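Local atomic coordinates of peptidase (PDB entry 5LOX), a protein that probably hydrolyses peptide bonds as an Ntn-type peptidase related to the proteasome beta subunit, and assembles into a helical complex of many subunits. Residues 2-14 and 112-124. The protein carries 3 engineered substitutions. Sequence-based numbering, arbitrary orientation.
Sequences YCVAMHLADGLVF and MVGGQIAGGPPAL. Engineered in segment 112-124: Met112 (natural residue Leu).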
ATOM      1  N   TYR A   2      52.753  15.484  85.585  1.00 67.30           N
ATOM      2  CA  TYR A   2      53.173  16.839  85.835  1.00 59.89           C
ATOM      3  C   TYR A   2      53.853  16.851  87.162  1.00 54.88           C
ATOM      4  O   TYR A   2      53.298  16.341  88.142  1.00 54.02           O
ATOM      5  CB  TYR A   2      51.965  17.778  85.835  1.00 60.57           C
ATOM      6  CG  TYR A   2      52.271  19.153  86.399  1.00 57.04           C
ATOM      7  CD1 TYR A   2      53.439  19.805  86.068  1.00 57.19           C
ATOM      8  CD2 TYR A   2      51.378  19.804  87.230  1.00 57.09           C
ATOM      9  CE1 TYR A   2      53.719  21.068  86.544  1.00 60.75           C
ATOM     10  CE2 TYR A   2      51.658  21.055  87.747  1.00 62.10           C
ATOM     11  CZ  TYR A   2      52.835  21.698  87.386  1.00 64.19           C
ATOM     12  OH  TYR A   2      53.160  22.951  87.881  1.00 55.86           O
ATOM     13  N   CYS A   3      55.082  17.339  87.201  1.00 55.13           N
ATOM     14  CA  CYS A   3      55.838  17.364  88.470  1.00 60.37           C
ATOM     15  C   CYS A   3      56.414  18.731  88.663  1.00 56.54           C
ATOM     16  O   CYS A   3      56.748  19.394  87.692  1.00 53.54           O
ATOM     17  CB  CYS A   3      56.976  16.325  88.491  1.00 63.23           C
ATOM     18  SG  CYS A   3      56.470  14.606  88.159  1.00 64.03           S
ATOM     19  N   VAL A   4      56.491  19.157  89.923  1.00 58.55           N
ATOM     20  CA  VAL A   4      57.085  20.439  90.296  1.00 57.72           C
ATOM     21  C   VAL A   4      57.990  20.213  91.461  1.00 56.97           C
ATOM     22  O   VAL A   4      57.667  19.429  92.353  1.00 57.70           O
ATOM     23  CB  VAL A   4      56.077  21.475  90.822  1.00 59.31           C
ATOM     24  CG1 VAL A   4      56.583  22.850  90.499  1.00 63.73           C
ATOM     25  CG2 VAL A   4      54.733  21.315  90.186  1.00 66.59           C
ATOM     26  N   ALA A   5      59.086  20.955  91.491  1.00 58.42           N
ATOM     27  CA  ALA A   5      59.968  20.982  92.654  1.00 62.09           C
ATOM     28  C   ALA A   5      60.474  22.389  92.856  1.00 63.72           C
ATOM     29  O   ALA A   5      60.670  23.118  91.884  1.00 63.71           O
ATOM     30  CB  ALA A   5      61.128  20.053  92.447  1.00 62.23           C
HETATM   31  N   MSE A   6      60.616  22.773  94.116  1.00 62.71           N
HETATM   32  CA  MSE A   6      61.021  24.098  94.457  1.00 63.05           C
HETATM   33  C   MSE A   6      62.120  24.026  95.434  1.00 63.38           C
HETATM   34  O   MSE A   6      62.079  23.253  96.370  1.00 58.72           O
HETATM   35  CB  MSE A   6      59.864  24.813  95.126  1.00 69.28           C
HETATM   36  CG  MSE A   6      58.743  24.971  94.116  1.00 72.50           C
HETATM   37 SE   MSE A   6      57.028  24.851  95.032  1.00 75.31          SE
HETATM   38  CE  MSE A   6      55.830  24.830  93.501  1.00 88.56           C
ATOM     39  N   HIS A   7      63.106  24.896  95.253  1.00 70.05           N
ATOM     40  CA  HIS A   7      64.208  25.045  96.201  1.00 70.91           C
ATOM     41  C   HIS A   7      64.199  26.478  96.718  1.00 71.83           C
ATOM     42  O   HIS A   7      64.493  27.428  95.971  1.00 63.96           O
ATOM     43  CB  HIS A   7      65.538  24.717  95.538  1.00 71.40           C
ATOM     44  CG  HIS A   7      66.748  24.989  96.391  1.00 73.48           C
ATOM     45  ND1 HIS A   7      66.715  24.995  97.771  1.00 71.78           N
ATOM     46  CD2 HIS A   7      68.032  25.245  96.044  1.00 71.27           C
ATOM     47  CE1 HIS A   7      67.923  25.250  98.237  1.00 69.41           C
ATOM     48  NE2 HIS A   7      68.737  25.393  97.210  1.00 70.62           N
ATOM     49  N   LEU A   8      63.838  26.585  98.004  1.00 69.05           N
ATOM     50  CA  LEU A   8      63.562  27.845  98.670  1.00 67.30           C
ATOM     51  C   LEU A   8      64.468  28.037  99.857  1.00 66.47           C
ATOM     52  O   LEU A   8      65.154  27.107 100.305  1.00 60.73           O
ATOM     53  CB  LEU A   8      62.106  27.852  99.136  1.00 67.78           C
ATOM     54  CG  LEU A   8      61.084  27.473  98.066  1.00 66.69           C
ATOM     55  CD1 LEU A   8      59.754  27.174  98.692  1.00 65.70           C
ATOM     56  CD2 LEU A   8      60.931  28.601  97.056  1.00 69.85           C
ATOM     57  N   ALA A   9      64.437  29.253 100.384  1.00 68.40           N
ATOM     58  CA  ALA A   9      65.275  29.606 101.503  1.00 72.43           C
ATOM     59  C   ALA A   9      65.122  28.590 102.621  1.00 74.97           C
ATOM     60  O   ALA A   9      66.129  28.153 103.177  1.00 80.37           O
ATOM     61  CB  ALA A   9      64.951  31.005 101.996  1.00 74.41           C
ATOM     62  N   ASP A  10      63.886  28.191 102.934  1.00 74.33           N
ATOM     63  CA  ASP A  10      63.657  27.300 104.087  1.00 76.59           C
ATOM     64  C   ASP A  10      63.728  25.803 103.786  1.00 72.78           C
ATOM     65  O   ASP A  10      63.643  25.001 104.690  1.00 80.24           O
ATOM     66  CB  ASP A  10      62.310  27.618 104.761  1.00 83.21           C
ATOM     67  CG  ASP A  10      62.300  28.967 105.482  1.00 86.91           C
ATOM     68  OD1 ASP A  10      63.339  29.381 106.041  1.00 86.90           O
ATOM     69  OD2 ASP A  10      61.220  29.608 105.498  1.00 95.96           O
ATOM     70  N   GLY A  11      63.887  25.422 102.536  1.00 70.16           N
ATOM     71  CA  GLY A  11      64.037  24.008 102.194  1.00 67.91           C
ATOM     72  C   GLY A  11      63.584  23.638 100.784  1.00 65.73           C
ATOM     73  O   GLY A  11      63.647  24.454  99.871  1.00 68.62           O
ATOM     74  N   LEU A  12      63.006  22.453 100.653  1.00 64.57           N
ATOM     75  CA  LEU A  12      62.516  21.959  99.393  1.00 65.12           C
ATOM     76  C   LEU A  12      61.058  21.537  99.486  1.00 65.27           C
ATOM     77  O   LEU A  12      60.582  21.088 100.525  1.00 67.12           O
ATOM     78  CB  LEU A  12      63.322  20.737  99.006  1.00 69.78           C
ATOM     79  CG  LEU A  12      64.823  20.953  98.869  1.00 73.26           C
ATOM     80  CD1 LEU A  12      65.573  19.642  98.952  1.00 71.79           C
ATOM     81  CD2 LEU A  12      65.099  21.642  97.542  1.00 74.08           C
ATOM     82  N   VAL A  13      60.348  21.671  98.379  1.00 66.05           N
ATOM     83  CA  VAL A  13      58.976  21.191  98.269  1.00 66.31           C
ATOM     84  C   VAL A  13      58.865  20.438  96.963  1.00 67.03           C
ATOM     85  O   VAL A  13      59.264  20.963  95.914  1.00 69.24           O
ATOM     86  CB  VAL A  13      57.968  22.352  98.262  1.00 65.99           C
ATOM     87  CG1 VAL A  13      56.553  21.839  98.081  1.00 65.23           C
ATOM     88  CG2 VAL A  13      58.060  23.139  99.556  1.00 70.73           C
ATOM     89  N   PHE A  14      58.295  19.236  97.017  1.00 63.05           N
ATOM     90  CA  PHE A  14      58.105  18.419  95.824  1.00 62.76           C
ATOM     91  C   PHE A  14      56.648  18.035  95.649  1.00 59.84           C
ATOM     92  O   PHE A  14      55.982  17.741  96.627  1.00 62.80           O
ATOM     93  CB  PHE A  14      58.891  17.136  95.957  1.00 61.35           C
ATOM     94  CG  PHE A  14      60.354  17.327  96.154  1.00 60.93           C
ATOM     95  CD1 PHE A  14      60.870  17.442  97.436  1.00 63.21           C
ATOM     96  CD2 PHE A  14      61.222  17.344  95.073  1.00 56.63           C
ATOM     97  CE1 PHE A  14      62.234  17.599  97.640  1.00 62.98           C
ATOM     98  CE2 PHE A  14      62.574  17.491  95.267  1.00 59.66           C
ATOM     99  CZ  PHE A  14      63.087  17.617  96.560  1.00 61.20           C
HETATM  100  N   MSE A 112      63.685  14.844  88.170  1.00 60.86           N
HETATM  101  CA  MSE A 112      64.235  15.865  89.105  1.00 60.79           C
HETATM  102  C   MSE A 112      64.864  15.154  90.266  1.00 59.63           C
HETATM  103  O   MSE A 112      64.384  14.118  90.700  1.00 57.51           O
HETATM  104  CB  MSE A 112      63.235  16.906  89.605  1.00 58.34           C
HETATM  105  CG  MSE A 112      62.677  17.537  88.354  1.00 60.39           C
HETATM  106 SE   MSE A 112      61.864  19.253  88.736  1.00 57.98          SE
HETATM  107  CE  MSE A 112      60.056  18.562  89.003  1.00 55.92           C
ATOM    108  N   VAL A 113      65.998  15.681  90.703  1.00 59.31           N
ATOM    109  CA  VAL A 113      66.733  15.129  91.798  1.00 59.65           C
ATOM    110  C   VAL A 113      67.015  16.285  92.725  1.00 62.09           C
ATOM    111  O   VAL A 113      67.657  17.236  92.342  1.00 61.57           O
ATOM    112  CB  VAL A 113      68.065  14.534  91.343  1.00 59.46           C
ATOM    113  CG1 VAL A 113      68.817  13.978  92.538  1.00 61.13           C
ATOM    114  CG2 VAL A 113      67.825  13.445  90.312  1.00 60.27           C
ATOM    115  N   GLY A 114      66.536  16.185  93.955  1.00 66.05           N
ATOM    116  CA  GLY A 114      66.779  17.218  94.943  1.00 65.66           C
ATOM    117  C   GLY A 114      66.913  16.647  96.327  1.00 65.06           C
ATOM    118  O   GLY A 114      66.557  15.493  96.575  1.00 67.09           O
ATOM    119  N   GLY A 115      67.453  17.443  97.229  1.00 64.76           N
ATOM    120  CA  GLY A 115      67.608  16.992  98.599  1.00 65.97           C
ATOM    121  C   GLY A 115      68.755  17.677  99.302  1.00 67.78           C
ATOM    122  O   GLY A 115      69.169  18.756  98.900  1.00 66.17           O
ATOM    123  N   GLN A 116      69.263  17.039 100.355  1.00 68.60           N
ATOM    124  CA  GLN A 116      70.366  17.587 101.121  1.00 70.33           C
ATOM    125  C   GLN A 116      71.215  16.490 101.702  1.00 71.88           C
ATOM    126  O   GLN A 116      70.714  15.528 102.274  1.00 70.23           O
ATOM    127  CB  GLN A 116      69.847  18.452 102.261  1.00 73.72           C
ATOM    128  CG  GLN A 116      70.969  19.093 103.049  1.00 78.20           C
ATOM    129  CD  GLN A 116      70.501  20.186 103.977  1.00 79.11           C
ATOM    130  OE1 GLN A 116      69.386  20.147 104.506  1.00 83.45           O
ATOM    131  NE2 GLN A 116      71.351  21.182 104.178  1.00 78.09           N
ATOM    132  N   ILE A 117      72.518  16.671 101.590  1.00 75.51           N
ATOM    133  CA  ILE A 117      73.488  15.773 102.206  1.00 77.79           C
ATOM    134  C   ILE A 117      74.218  16.543 103.297  1.00 76.31           C
ATOM    135  O   ILE A 117      74.542  17.707 103.116  1.00 76.15           O
ATOM    136  CB  ILE A 117      74.466  15.255 101.136  1.00 78.99           C
ATOM    137  CG1 ILE A 117      73.729  14.257 100.235  1.00 80.82           C
ATOM    138  CG2 ILE A 117      75.677  14.623 101.766  1.00 79.64           C
ATOM    139  CD1 ILE A 117      74.505  13.852  99.010  1.00 81.79           C
ATOM    140  N   ALA A 118      74.441  15.885 104.431  1.00 77.43           N
ATOM    141  CA  ALA A 118      75.086  16.491 105.595  1.00 77.25           C
ATOM    142  C   ALA A 118      76.317  17.257 105.190  1.00 78.78           C
ATOM    143  O   ALA A 118      77.164  16.731 104.470  1.00 78.62           O
ATOM    144  CB  ALA A 118      75.489  15.423 106.581  1.00 78.73           C
ATOM    145  N   GLY A 119      76.391  18.512 105.621  1.00 79.08           N
ATOM    146  CA  GLY A 119      77.582  19.316 105.413  1.00 79.43           C
ATOM    147  C   GLY A 119      77.544  20.189 104.192  1.00 76.34           C
ATOM    148  O   GLY A 119      78.493  20.885 103.896  1.00 78.66           O
ATOM    149  N   GLY A 120      76.425  20.217 103.497  1.00 75.88           N
ATOM    150  CA  GLY A 120      76.245  21.203 102.435  1.00 76.53           C
ATOM    151  C   GLY A 120      74.797  21.602 102.338  1.00 74.14           C
ATOM    152  O   GLY A 120      73.915  20.842 102.739  1.00 72.69           O
ATOM    153  N   PRO A 121      74.531  22.763 101.743  1.00 75.37           N
ATOM    154  CA  PRO A 121      73.141  23.187 101.598  1.00 75.57           C
ATOM    155  C   PRO A 121      72.253  22.219 100.788  1.00 72.03           C
ATOM    156  O   PRO A 121      72.768  21.364 100.070  1.00 69.06           O
ATOM    157  CB  PRO A 121      73.262  24.511 100.850  1.00 76.98           C
ATOM    158  CG  PRO A 121      74.485  24.349 100.010  1.00 79.02           C
ATOM    159  CD  PRO A 121      75.406  23.418 100.759  1.00 78.89           C
ATOM    160  N   PRO A 122      70.920  22.345 100.926  1.00 70.23           N
ATOM    161  CA  PRO A 122      70.030  21.626 100.015  1.00 68.98           C
ATOM    162  C   PRO A 122      70.205  22.094  98.560  1.00 67.40           C
ATOM    163  O   PRO A 122      70.594  23.248  98.333  1.00 66.24           O
ATOM    164  CB  PRO A 122      68.638  21.952 100.545  1.00 67.05           C
ATOM    165  CG  PRO A 122      68.793  23.230 101.293  1.00 70.19           C
ATOM    166  CD  PRO A 122      70.202  23.318 101.762  1.00 69.82           C
ATOM    167  N   ALA A 123      69.906  21.212  97.605  1.00 65.26           N
ATOM    168  CA  ALA A 123      69.981  21.540  96.172  1.00 67.08           C
ATOM    169  C   ALA A 123      68.907  20.796  95.356  1.00 62.97           C
ATOM    170  O   ALA A 123      68.253  19.875  95.850  1.00 62.08           O
ATOM    171  CB  ALA A 123      71.350  21.215  95.639  1.00 68.28           C
ATOM    172  N   LEU A 124      68.682  21.265  94.132  1.00 61.74           N
ATOM    173  CA  LEU A 124      67.634  20.718  93.267  1.00 59.97           C
ATOM    174  C   LEU A 124      68.078  20.798  91.833  1.00 61.00           C
ATOM    175  O   LEU A 124      68.408  21.876  91.335  1.00 62.82           O
ATOM    176  CB  LEU A 124      66.331  21.511  93.433  1.00 59.92           C
ATOM    177  CG  LEU A 124      65.207  21.231  92.455  1.00 59.29           C
ATOM    178  CD1 LEU A 124      64.767  19.801  92.600  1.00 62.02           C
ATOM    179  CD2 LEU A 124      64.018  22.145  92.718  1.00 63.35           C
TER
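Leu124 lays its isobutyl group over the face of hairpin 2-14, against Ala5 and Phe14, and half of the apolar side-chain pairs involve it. With CG anti to the backbone N (chi1 170°), the branch reaches Ala5, whose CB lies 3.6 Å from Leu124 CD2 and also touches CD1. CD1 comes within 4.2 Å of Phe14 CE2 as well, obliquely to the ring, the two side chains running past each other in opposite directions, while Leu124 CB meets CB of His7. The selenomethionine Met112, an engineered residue, bends at its third torsion (-93°) and sets its CE methyl against the backbone between Cys3 O and Ala5 N, 3.6 Å from Ala5 N.

Glycines receive the other hairpin strand. Leu12 CD1 rests 3.4 Å from Gly115 CA, and the Phe14 ring turns its edge to Gly114, where CZ approaches the carbonyl C at 4.0 Å.

Polar contacts add little, since no hydrogen bond joins the segments. The His7 ring crosses Pro122 at about a right angle and has Ala123 CA over one face; its NE2 comes 3.1 Å from Pro122 O, but at a poor angle for bonding.

Each segment is an antiparallel hairpin of a different sheet, and the two meet through side chains, so the sheets pack face to face, as in the alpha-beta-beta-alpha sandwich of proteasome subunits; the short segments 2-8 and 112-117 cross at 33°. Helix 165-182, part of one helical layer, covers the outer side of strand 2-8 through Val4 and Met6, whereas Gln47 of strand 42-50 and Leu143 and Leu145 of strand 142-146 extend the buried layer around Met112.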